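Local coordinates for ribosome maturation protein SDO1 homolog (Methanothermobacter thermautotrophicus, PDB 2WBM), which probably takes part in ribosome maturation and binds RNA, as an archaeal member of the SDO1/SBDS family, at residues Val41-Asp46 with Val99-Gly104; Ala83-Lys86 with Thr90-Pro93; Lys184-Ile189 with Ile209-Trp214; Gly197-Val202 with Ser239-Gly244. One frame throughout, in Å; residues are numbered along the deposited sequence.

Contacts 1 and 2 belong to the N-terminal SBDS domain, contacts 3 and 4 to the C-terminal one, on opposite sides of the chain's centre. The centres of contacts 1 and 3 are about 44 Å apart. Contact 1 is buried and wholly apolar, strand against helix. Contact 2 is nested in the loop that contact 1 closes and is only partly buried; helix 93-103, which serves contact 1, starts at its end. Contact 3 lies at the surface and sets a guanidinium on a threonine. Contact 4 is partly buried and joins two helices through one leucine. Contacts 3 and 4 touch where I209 CD1 meets Y200 CD1 at 3.7 Å, and their segments alternate along the chain.

Contact 1. Residues Val41-Asp46 with Val99-Gly104; sequences VLVDPD and VILRRG
V41 and V43 meet I100 and L101 through methyl groups alone. All four residues are buried, and no hydrogen bond joins the two segments. In the first pair the side chains meet at an angle. V41 CG1 lies 4.1 Å from I100 CD1, and V41 CG2 lies 4.2 Å from I100 CG2, so both branches of the valine are used. The I100 chain is extended (chi2 178°), which carries CD1 out to the valine. In the second pair the side chains run past each other in opposite senses. V43 CG1 touches L101 CD2 at 4.2 Å. L101 does not start out toward the strand, but its CD2 end comes nearer to it. These distances are those of ordinary van der Waals contact, with no sign of strain.

The polar side chain nearby, D44, is the N-cap of helix 45-52, and its OD1 accepts from L47 N. Its OD2 is hydrogen-bonded to H20 NE2. V41 and V43 lie on strand 37-43, which pairs with strand 28-34. Helix 93-103 packs on this strand, while A48 of helix 45-52 and V63 of helix 60-63 touch both V43 and L101.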
loop_
_atom_site.group_PDB
_atom_site.type_symbol
_atom_site.label_atom_id
_atom_site.label_comp_id
_atom_site.label_asym_id
_atom_site.label_seq_id
_atom_site.Cartn_x
_atom_site.Cartn_y
_atom_site.Cartn_z
ATOM N N VAL A 41 -19.194 5.029 -14.234
ATOM C CA VAL A 41 -18.993 6.110 -13.265
ATOM C C VAL A 41 -17.527 6.508 -13.215
ATOM O O VAL A 41 -16.655 5.706 -13.549
ATOM C CB VAL A 41 -19.496 5.713 -11.835
ATOM C CG1 VAL A 41 -21.030 5.697 -11.808
ATOM C CG2 VAL A 41 -18.898 4.344 -11.366
ATOM N N LEU A 42 -17.268 7.757 -12.833
ATOM C CA LEU A 42 -15.912 8.282 -12.733
ATOM C C LEU A 42 -15.517 8.207 -11.275
ATOM O O LEU A 42 -16.223 8.751 -10.412
ATOM C CB LEU A 42 -15.862 9.734 -13.210
ATOM C CG LEU A 42 -15.994 9.868 -14.732
ATOM C CD1 LEU A 42 -16.263 11.328 -15.136
ATOM C CD2 LEU A 42 -14.700 9.360 -15.363
ATOM N N VAL A 43 -14.414 7.516 -11.002
ATOM C CA VAL A 43 -14.040 7.182 -9.626
ATOM C C VAL A 43 -12.556 7.378 -9.311
ATOM O O VAL A 43 -11.688 7.301 -10.184
ATOM C CB VAL A 43 -14.447 5.702 -9.239
ATOM C CG1 VAL A 43 -15.967 5.499 -9.301
ATOM C CG2 VAL A 43 -13.716 4.667 -10.115
ATOM N N ASP A 44 -12.275 7.643 -8.038
ATOM C CA ASP A 44 -10.923 7.654 -7.515
ATOM C C ASP A 44 -10.409 6.206 -7.575
ATOM O O ASP A 44 -11.043 5.318 -7.010
ATOM C CB ASP A 44 -10.954 8.138 -6.059
ATOM C CG ASP A 44 -9.581 8.252 -5.442
ATOM O OD1 ASP A 44 -8.863 7.231 -5.368
ATOM O OD2 ASP A 44 -9.229 9.361 -4.974
ATOM N N PRO A 45 -9.273 5.967 -8.260
ATOM C CA PRO A 45 -8.867 4.572 -8.471
ATOM C C PRO A 45 -8.421 3.891 -7.171
ATOM O O PRO A 45 -8.683 2.691 -6.982
ATOM C CB PRO A 45 -7.694 4.691 -9.455
ATOM C CG PRO A 45 -7.139 6.064 -9.229
ATOM C CD PRO A 45 -8.372 6.910 -8.952
ATOM N N ASP A 46 -7.778 4.648 -6.286
ATOM C CA ASP A 46 -7.298 4.093 -5.015
ATOM C C ASP A 46 -8.499 3.741 -4.137
ATOM O O ASP A 46 -8.584 2.645 -3.588
ATOM C CB ASP A 46 -6.402 5.090 -4.290
ATOM C CG ASP A 46 -5.079 5.309 -4.996
ATOM O OD1 ASP A 46 -4.502 4.336 -5.533
ATOM O OD2 ASP A 46 -4.605 6.462 -5.000
ATOM N N VAL A 99 -22.987 -1.255 -7.127
ATOM C CA VAL A 99 -23.166 -2.413 -8.025
ATOM C C VAL A 99 -22.142 -2.363 -9.173
ATOM O O VAL A 99 -21.500 -3.376 -9.495
ATOM C CB VAL A 99 -24.609 -2.516 -8.580
ATOM C CG1 VAL A 99 -24.767 -3.793 -9.412
ATOM C CG2 VAL A 99 -25.617 -2.520 -7.414
ATOM N N ILE A 100 -21.962 -1.185 -9.755
ATOM C CA ILE A 100 -20.976 -1.036 -10.830
ATOM C C ILE A 100 -19.576 -1.360 -10.291
ATOM O O ILE A 100 -18.815 -2.110 -10.918
ATOM C CB ILE A 100 -21.012 0.347 -11.487
ATOM C CG1 ILE A 100 -22.366 0.572 -12.173
ATOM C CG2 ILE A 100 -19.874 0.471 -12.508
ATOM C CD1 ILE A 100 -22.511 1.957 -12.814
ATOM N N LEU A 101 -19.245 -0.824 -9.119
ATOM C CA LEU A 101 -17.929 -1.095 -8.515
ATOM C C LEU A 101 -17.684 -2.568 -8.187
ATOM O O LEU A 101 -16.577 -3.110 -8.395
ATOM C CB LEU A 101 -17.726 -0.233 -7.262
ATOM C CG LEU A 101 -17.497 1.261 -7.526
ATOM C CD1 LEU A 101 -17.593 2.038 -6.230
ATOM C CD2 LEU A 101 -16.134 1.496 -8.205
ATOM N N ARG A 102 -18.711 -3.230 -7.663
ATOM C CA ARG A 102 -18.534 -4.586 -7.200
ATOM C C ARG A 102 -18.662 -5.632 -8.298
ATOM O O ARG A 102 -18.042 -6.677 -8.203
ATOM C CB ARG A 102 -19.484 -4.887 -6.039
ATOM C CG ARG A 102 -19.066 -4.171 -4.763
ATOM C CD ARG A 102 -20.201 -4.133 -3.764
ATOM N NE ARG A 102 -19.782 -3.563 -2.483
ATOM C CZ ARG A 102 -20.599 -2.930 -1.646
ATOM N NH1 ARG A 102 -21.877 -2.772 -1.957
ATOM N NH2 ARG A 102 -20.138 -2.452 -0.502
ATOM N N ARG A 103 -19.443 -5.341 -9.337
ATOM C CA ARG A 103 -19.733 -6.328 -10.383
ATOM C C ARG A 103 -19.071 -6.007 -11.722
ATOM O O ARG A 103 -19.019 -6.870 -12.608
ATOM C CB ARG A 103 -21.248 -6.447 -10.613
ATOM C CG ARG A 103 -22.065 -6.979 -9.421
ATOM C CD ARG A 103 -21.781 -8.423 -9.147
ATOM N NE ARG A 103 -22.735 -8.994 -8.202
ATOM C CZ ARG A 103 -23.591 -9.975 -8.487
ATOM N NH1 ARG A 103 -23.620 -10.518 -9.700
ATOM N NH2 ARG A 103 -24.413 -10.426 -7.547
ATOM N N GLY A 104 -18.578 -4.783 -11.855
ATOM C CA GLY A 104 -18.081 -4.271 -13.135
ATOM C C GLY A 104 -16.578 -4.340 -13.299
ATOM O O GLY A 104 -15.884 -5.064 -12.562
#

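Contact 2. Residues Ala83-Lys86 with Thr90-Pro93; sequences AMRK and TADP
M84 and R85 of helix 81-88 pack on T90 and A91, in the loop that turns back towards helix 93-103. The apolar part centres on A91. M84 CE lies 4.1 Å from A91 CB, and R85 CG reaches the same methyl at 4.1 Å. Thus one small side chain is touched by two long ones. The M84 chain runs straight to SD and then bends (chi3 -71°), which brings CE beside the alanine. The R85 guanidinium lies obliquely to A91 CB.

Backbone oxygens make up the next group. M84 CE is 3.6 Å from A91 O, and M84 CB is 3.4 Å from T90 O. M84 O also comes within 3.2 Å of T90 O, but both are acceptors and no bond forms. No hydrogen bond crosses between the segments.

The hydrogen bonds lie within the loop and between it and the start of helix 93-103. D92 N donates to T90 OG1 at 3.1 Å with an angle of 161°, which makes an ST turn. The same OG1 is also hydrogen-bonded to E95 OE1. D92 is the N-cap of helix 93-103, with OD1 accepting from L94 N.

The chemistry divides the work. Carbon contacts of M84, R85 and A91 join the loop to helix 81-88. The threonine and aspartate shape the turn and start helix 93-103.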
loop_
_atom_site.group_PDB
_atom_site.type_symbol
_atom_site.label_atom_id
_atom_site.label_comp_id
_atom_site.label_asym_id
_atom_site.label_seq_id
_atom_site.Cartn_x
_atom_site.Cartn_y
_atom_site.Cartn_z
ATOM N N ALA A 83 -33.613 3.649 -17.772
ATOM C CA ALA A 83 -32.642 2.575 -18.032
ATOM C C ALA A 83 -32.024 2.047 -16.729
ATOM O O ALA A 83 -31.855 0.830 -16.560
ATOM C CB ALA A 83 -31.542 3.043 -18.986
ATOM N N MET A 84 -31.708 2.956 -15.808
ATOM C CA MET A 84 -31.154 2.536 -14.517
ATOM C C MET A 84 -32.151 1.729 -13.715
ATOM O O MET A 84 -31.779 0.721 -13.118
ATOM C CB MET A 84 -30.629 3.729 -13.719
ATOM C CG MET A 84 -29.344 4.289 -14.299
ATOM S SD MET A 84 -28.682 5.618 -13.278
ATOM C CE MET A 84 -29.833 6.956 -13.540
ATOM N N ARG A 85 -33.417 2.152 -13.720
ATOM C CA ARG A 85 -34.469 1.406 -13.023
ATOM C C ARG A 85 -34.635 0.015 -13.635
ATOM O O ARG A 85 -34.857 -0.956 -12.919
ATOM C CB ARG A 85 -35.804 2.164 -13.039
ATOM C CG ARG A 85 -35.839 3.385 -12.122
ATOM C CD ARG A 85 -37.247 3.974 -11.992
ATOM N NE ARG A 85 -37.778 4.449 -13.275
ATOM C CZ ARG A 85 -37.758 5.718 -13.686
ATOM N NH1 ARG A 85 -37.233 6.670 -12.914
ATOM N NH2 ARG A 85 -38.265 6.037 -14.876
ATOM N N LYS A 86 -34.539 -0.078 -14.960
ATOM C CA LYS A 86 -34.667 -1.369 -15.631
ATOM C C LYS A 86 -33.546 -2.325 -15.197
ATOM O O LYS A 86 -33.804 -3.486 -14.901
ATOM C CB LYS A 86 -34.686 -1.192 -17.163
ATOM C CG LYS A 86 -34.864 -2.477 -17.972
ATOM C CD LYS A 86 -36.277 -3.031 -17.910
ATOM C CE LYS A 86 -36.449 -4.174 -18.910
ATOM N NZ LYS A 86 -37.764 -4.833 -18.764
ATOM N N THR A 90 -33.203 0.885 -9.400
ATOM C CA THR A 90 -33.037 2.179 -8.748
ATOM C C THR A 90 -32.408 3.159 -9.741
ATOM O O THR A 90 -31.632 2.756 -10.617
ATOM C CB THR A 90 -32.176 2.071 -7.453
ATOM O OG1 THR A 90 -31.949 3.373 -6.905
ATOM C CG2 THR A 90 -30.833 1.394 -7.719
ATOM N N ALA A 91 -32.749 4.441 -9.617
ATOM C CA ALA A 91 -32.102 5.471 -10.434
ATOM C C ALA A 91 -31.177 6.356 -9.589
ATOM O O ALA A 91 -30.629 7.345 -10.086
ATOM C CB ALA A 91 -33.140 6.320 -11.179
ATOM N N ASP A 92 -30.999 5.978 -8.320
ATOM C CA ASP A 92 -30.121 6.688 -7.400
ATOM C C ASP A 92 -28.659 6.353 -7.699
ATOM O O ASP A 92 -28.240 5.208 -7.510
ATOM C CB ASP A 92 -30.470 6.306 -5.951
ATOM C CG ASP A 92 -29.709 7.142 -4.917
ATOM O OD1 ASP A 92 -28.676 7.756 -5.263
ATOM O OD2 ASP A 92 -30.156 7.186 -3.754
ATOM N N PRO A 93 -27.868 7.343 -8.154
ATOM C CA PRO A 93 -26.437 7.084 -8.446
ATOM C C PRO A 93 -25.657 6.506 -7.260
ATOM O O PRO A 93 -24.693 5.771 -7.471
ATOM C CB PRO A 93 -25.894 8.475 -8.784
ATOM C CG PRO A 93 -27.082 9.186 -9.359
ATOM C CD PRO A 93 -28.235 8.742 -8.460
#

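Contact 3. Residues Lys184-Ile189 with Ile209-Trp214; sequences KVRVAI and ITNEEW
R186 and T210 are the residues whose backbones come nearest, at 8.7 Å between CA atoms, so the segments are not paired as neighbouring strands. Both belong to the antiparallel sheet of the ferredoxin-like C-terminal domain, where strand 220-227 pairs with each of them. T210 and N211 both face V223 of that strand and form a classic beta bulge. The chain turns a corner at T210.

The contact is made by side chains at the surface. R186 points at T210 and reaches it with an extended chain from CG to NE, crossing the threonine at a slant. T210 CG2 sits over the centre of one guanidinium face, 3.7 Å above its plane. The contact is thus a methyl laid on a flat cationic group. T210 OG1 is over the same group, 3.6 Å from R186 NH1, but no hydrogen bond joins them.

Both groups have other polar partners. R186 NE makes a salt bridge with E225 OE1 of the intervening strand, which ties the base of the guanidinium. T210 OG1 has a weak hydrogen bond with V223 O. N211 is farther off, its ND2 4.3 Å from R186 NH1. That amide turns back on its neighbour instead: N211 ND2 donates to T210 OG1 at 2.9 Å, a weak bond with an angle of only 118°.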
loop_
_atom_site.group_PDB
_atom_site.type_symbol
_atom_site.label_atom_id
_atom_site.label_comp_id
_atom_site.label_asym_id
_atom_site.label_seq_id
_atom_site.Cartn_x
_atom_site.Cartn_y
_atom_site.Cartn_z
ATOM N N LYS A 184 9.194 -9.701 11.568
ATOM C CA LYS A 184 9.575 -8.603 12.429
ATOM C C LYS A 184 10.779 -9.083 13.228
ATOM O O LYS A 184 10.921 -10.281 13.477
ATOM C CB LYS A 184 8.453 -8.218 13.402
ATOM C CG LYS A 184 7.097 -7.946 12.769
ATOM C CD LYS A 184 7.050 -6.649 11.975
ATOM C CE LYS A 184 5.655 -6.488 11.333
ATOM N NZ LYS A 184 5.580 -5.374 10.342
ATOM N N VAL A 185 11.654 -8.156 13.589
ATOM C CA VAL A 185 12.793 -8.477 14.456
ATOM C C VAL A 185 12.800 -7.521 15.632
ATOM O O VAL A 185 12.214 -6.435 15.561
ATOM C CB VAL A 185 14.150 -8.418 13.722
ATOM C CG1 VAL A 185 14.149 -9.354 12.499
ATOM C CG2 VAL A 185 14.494 -6.993 13.327
ATOM N N ARG A 186 13.449 -7.930 16.716
ATOM C CA ARG A 186 13.564 -7.068 17.898
ATOM C C ARG A 186 15.009 -6.653 18.079
ATOM O O ARG A 186 15.907 -7.491 18.043
ATOM C CB ARG A 186 13.026 -7.782 19.147
ATOM C CG ARG A 186 11.489 -7.766 19.190
ATOM C CD ARG A 186 10.907 -8.193 20.534
ATOM N NE ARG A 186 9.447 -8.302 20.443
ATOM C CZ ARG A 186 8.616 -8.416 21.481
ATOM N NH1 ARG A 186 9.083 -8.433 22.725
ATOM N NH2 ARG A 186 7.304 -8.512 21.273
ATOM N N VAL A 187 15.218 -5.349 18.239
ATOM C CA VAL A 187 16.543 -4.787 18.355
ATOM C C VAL A 187 16.632 -4.101 19.706
ATOM O O VAL A 187 15.747 -3.326 20.065
ATOM C CB VAL A 187 16.765 -3.726 17.251
ATOM C CG1 VAL A 187 18.152 -3.102 17.377
ATOM C CG2 VAL A 187 16.543 -4.358 15.834
ATOM N N ALA A 188 17.690 -4.386 20.452
ATOM C CA ALA A 188 17.930 -3.683 21.705
ATOM C C ALA A 188 18.886 -2.548 21.389
ATOM O O ALA A 188 19.944 -2.753 20.755
ATOM C CB ALA A 188 18.541 -4.620 22.745
ATOM N N ILE A 189 18.516 -1.345 21.802
ATOM C CA ILE A 189 19.385 -0.198 21.573
ATOM C C ILE A 189 19.764 0.417 22.908
ATOM O O ILE A 189 19.031 0.290 23.894
ATOM C CB ILE A 189 18.720 0.865 20.641
ATOM C CG1 ILE A 189 17.611 1.637 21.377
ATOM C CG2 ILE A 189 18.151 0.202 19.376
ATOM C CD1 ILE A 189 17.040 2.810 20.588
ATOM N N ILE A 209 8.138 0.306 20.571
ATOM C CA ILE A 209 8.931 -0.014 21.774
ATOM C C ILE A 209 8.191 -1.046 22.606
ATOM O O ILE A 209 7.057 -0.808 23.041
ATOM C CB ILE A 209 9.196 1.267 22.607
ATOM C CG1 ILE A 209 10.015 2.252 21.778
ATOM C CG2 ILE A 209 9.878 0.915 23.958
ATOM C CD1 ILE A 209 10.100 3.646 22.396
ATOM N N THR A 210 8.823 -2.202 22.820
ATOM C CA THR A 210 8.198 -3.272 23.612
ATOM C C THR A 210 8.670 -3.213 25.070
ATOM O O THR A 210 7.984 -3.659 25.971
ATOM C CB THR A 210 8.503 -4.661 23.016
ATOM O OG1 THR A 210 9.917 -4.894 23.029
ATOM C CG2 THR A 210 7.981 -4.746 21.575
ATOM N N ASN A 211 9.877 -2.697 25.270
ATOM C CA ASN A 211 10.449 -2.553 26.606
ATOM C C ASN A 211 11.413 -1.375 26.573
ATOM O O ASN A 211 12.072 -1.111 25.562
ATOM C CB ASN A 211 11.212 -3.825 27.075
ATOM C CG ASN A 211 10.432 -5.102 26.918
ATOM O OD1 ASN A 211 9.815 -5.632 27.884
ATOM N ND2 ASN A 211 10.471 -5.647 25.726
ATOM N N GLU A 212 11.508 -0.651 27.685
ATOM C CA GLU A 212 12.502 0.402 27.801
ATOM C C GLU A 212 12.844 0.620 29.250
ATOM O O GLU A 212 11.981 0.481 30.111
ATOM C CB GLU A 212 12.031 1.710 27.141
ATOM C CG GLU A 212 10.623 2.198 27.521
ATOM C CD GLU A 212 10.554 2.827 28.905
ATOM O OE1 GLU A 212 9.573 2.560 29.639
ATOM O OE2 GLU A 212 11.479 3.571 29.264
ATOM N N GLU A 213 14.115 0.906 29.517
ATOM C CA GLU A 213 14.606 1.005 30.890
ATOM C C GLU A 213 15.705 2.027 30.998
ATOM O O GLU A 213 16.744 1.923 30.327
ATOM C CB GLU A 213 15.171 -0.339 31.384
ATOM C CG GLU A 213 14.144 -1.376 31.776
ATOM C CD GLU A 213 13.339 -0.969 32.989
ATOM O OE1 GLU A 213 13.930 -0.550 33.996
ATOM O OE2 GLU A 213 12.109 -1.084 32.929
ATOM N N TRP A 214 15.495 3.018 31.863
ATOM C CA TRP A 214 16.586 3.909 32.225
ATOM C C TRP A 214 17.646 3.135 33.011
ATOM O O TRP A 214 17.312 2.367 33.908
ATOM C CB TRP A 214 16.049 5.074 33.052
ATOM C CG TRP A 214 15.270 5.998 32.199
ATOM C CD1 TRP A 214 13.928 5.979 31.965
ATOM C CD2 TRP A 214 15.805 7.067 31.408
ATOM N NE1 TRP A 214 13.586 6.981 31.089
ATOM C CE2 TRP A 214 14.719 7.670 30.733
ATOM C CE3 TRP A 214 17.097 7.569 31.207
ATOM C CZ2 TRP A 214 14.880 8.767 29.872
ATOM C CZ3 TRP A 214 17.261 8.666 30.358
ATOM C CH2 TRP A 214 16.153 9.252 29.700
#

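Contact 4. Residues Gly197-Val202 with Ser239-Gly244; sequences GSAYGV and SELTGG
L241 carries this contact, with V202 and S198 next in buried surface. The leucine lies in the last turn of helix 231-241 and points at helix 196-206. Its CG is anti to the backbone N (chi1 -178°), which extends the side chain across to the other helix. CD2 does most of the touching. It comes 3.7 Å from A199 CA and 3.8 Å from V202 CG2, so it rests against the helix backbone as well as on side chains. It also lies 4.1 Å from A199 CB.

V202 meets the leucine by its CG2 branch. The two side chains pass alongside each other in opposite senses, and CG2 also reaches L241 CD1 at 4.1 Å.

S198 adds a contact through carbon, with its CB 4.2 Å from L241 CD1. No hydrogen bond crosses. A199 also touches I191 of strand 181-191, which links the contact to the sheet.

G243, the first residue to leave helical angles after L241, has positive phi. G244 N donates to S239 O at 2.8 Å, and G243 N weakly to E240 O. This is a Schellman motif closing one of the two helices of the ferredoxin-like (beta-alpha-beta-beta-alpha-beta) C-terminal domain.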
loop_
_atom_site.group_PDB
_atom_site.type_symbol
_atom_site.label_atom_id
_atom_site.label_comp_id
_atom_site.label_asym_id
_atom_site.label_seq_id
_atom_site.Cartn_x
_atom_site.Cartn_y
_atom_site.Cartn_z
ATOM N N GLY A 197 14.509 11.267 24.566
ATOM C CA GLY A 197 13.354 11.997 24.028
ATOM C C GLY A 197 13.382 12.046 22.507
ATOM O O GLY A 197 12.404 11.689 21.847
ATOM N N SER A 198 14.519 12.465 21.954
ATOM C CA SER A 198 14.720 12.529 20.502
ATOM C C SER A 198 14.642 11.179 19.796
ATOM O O SER A 198 14.101 11.092 18.692
ATOM C CB SER A 198 16.067 13.181 20.176
ATOM O OG SER A 198 16.065 14.544 20.535
ATOM N N ALA A 199 15.189 10.136 20.424
ATOM C CA ALA A 199 15.170 8.784 19.859
ATOM C C ALA A 199 13.753 8.212 19.774
ATOM O O ALA A 199 13.423 7.489 18.838
ATOM C CB ALA A 199 16.066 7.850 20.662
ATOM N N TYR A 200 12.915 8.562 20.742
ATOM C CA TYR A 200 11.523 8.121 20.717
ATOM C C TYR A 200 10.857 8.517 19.391
ATOM O O TYR A 200 10.166 7.701 18.774
ATOM C CB TYR A 200 10.770 8.680 21.925
ATOM C CG TYR A 200 9.304 8.359 21.919
ATOM C CD1 TYR A 200 8.829 7.173 22.484
ATOM C CD2 TYR A 200 8.383 9.245 21.352
ATOM C CE1 TYR A 200 7.474 6.870 22.473
ATOM C CE2 TYR A 200 7.021 8.956 21.338
ATOM C CZ TYR A 200 6.576 7.765 21.898
ATOM O OH TYR A 200 5.236 7.477 21.892
ATOM N N GLY A 201 11.097 9.751 18.940
ATOM C CA GLY A 201 10.554 10.238 17.677
ATOM C C GLY A 201 11.081 9.475 16.471
ATOM O O GLY A 201 10.319 9.142 15.564
ATOM N N VAL A 202 12.384 9.197 16.459
ATOM C CA VAL A 202 13.005 8.423 15.374
ATOM C C VAL A 202 12.438 7.008 15.336
ATOM O O VAL A 202 12.026 6.518 14.279
ATOM C CB VAL A 202 14.553 8.385 15.512
ATOM C CG1 VAL A 202 15.163 7.368 14.537
ATOM C CG2 VAL A 202 15.124 9.772 15.261
ATOM N N SER A 239 22.317 6.135 14.432
ATOM C CA SER A 239 23.701 6.574 14.467
ATOM C C SER A 239 23.809 8.046 14.061
ATOM O O SER A 239 24.556 8.799 14.674
ATOM C CB SER A 239 24.582 5.688 13.589
ATOM O OG SER A 239 25.917 6.170 13.584
ATOM N N GLU A 240 23.045 8.457 13.050
ATOM C CA GLU A 240 23.057 9.856 12.609
ATOM C C GLU A 240 22.509 10.797 13.686
ATOM O O GLU A 240 23.074 11.868 13.939
ATOM C CB GLU A 240 22.307 10.025 11.284
ATOM C CG GLU A 240 23.128 9.600 10.069
ATOM C CD GLU A 240 22.298 9.389 8.800
ATOM O OE1 GLU A 240 21.099 9.738 8.779
ATOM O OE2 GLU A 240 22.858 8.866 7.811
ATOM N N LEU A 241 21.431 10.373 14.331
ATOM C CA LEU A 241 20.832 11.120 15.433
ATOM C C LEU A 241 21.802 11.361 16.589
ATOM O O LEU A 241 21.946 12.493 17.071
ATOM C CB LEU A 241 19.602 10.380 15.956
ATOM C CG LEU A 241 18.850 11.077 17.090
ATOM C CD1 LEU A 241 18.093 12.324 16.575
ATOM C CD2 LEU A 241 17.930 10.097 17.781
ATOM N N THR A 242 22.470 10.293 17.008
ATOM C CA THR A 242 23.274 10.275 18.225
ATOM C C THR A 242 24.731 10.586 17.916
ATOM O O THR A 242 25.589 10.520 18.797
ATOM C CB THR A 242 23.215 8.892 18.910
ATOM O OG1 THR A 242 23.686 7.890 17.996
ATOM C CG2 THR A 242 21.791 8.553 19.383
ATOM N N GLY A 243 25.009 10.913 16.655
ATOM C CA GLY A 243 26.379 11.184 16.200
ATOM C C GLY A 243 27.304 10.020 16.517
ATOM O O GLY A 243 28.452 10.225 16.908
ATOM N N GLY A 244 26.793 8.798 16.369
ATOM C CA GLY A 244 27.590 7.597 16.585
ATOM C C GLY A 244 27.519 7.062 18.003
ATOM O O GLY A 244 28.067 5.993 18.295
#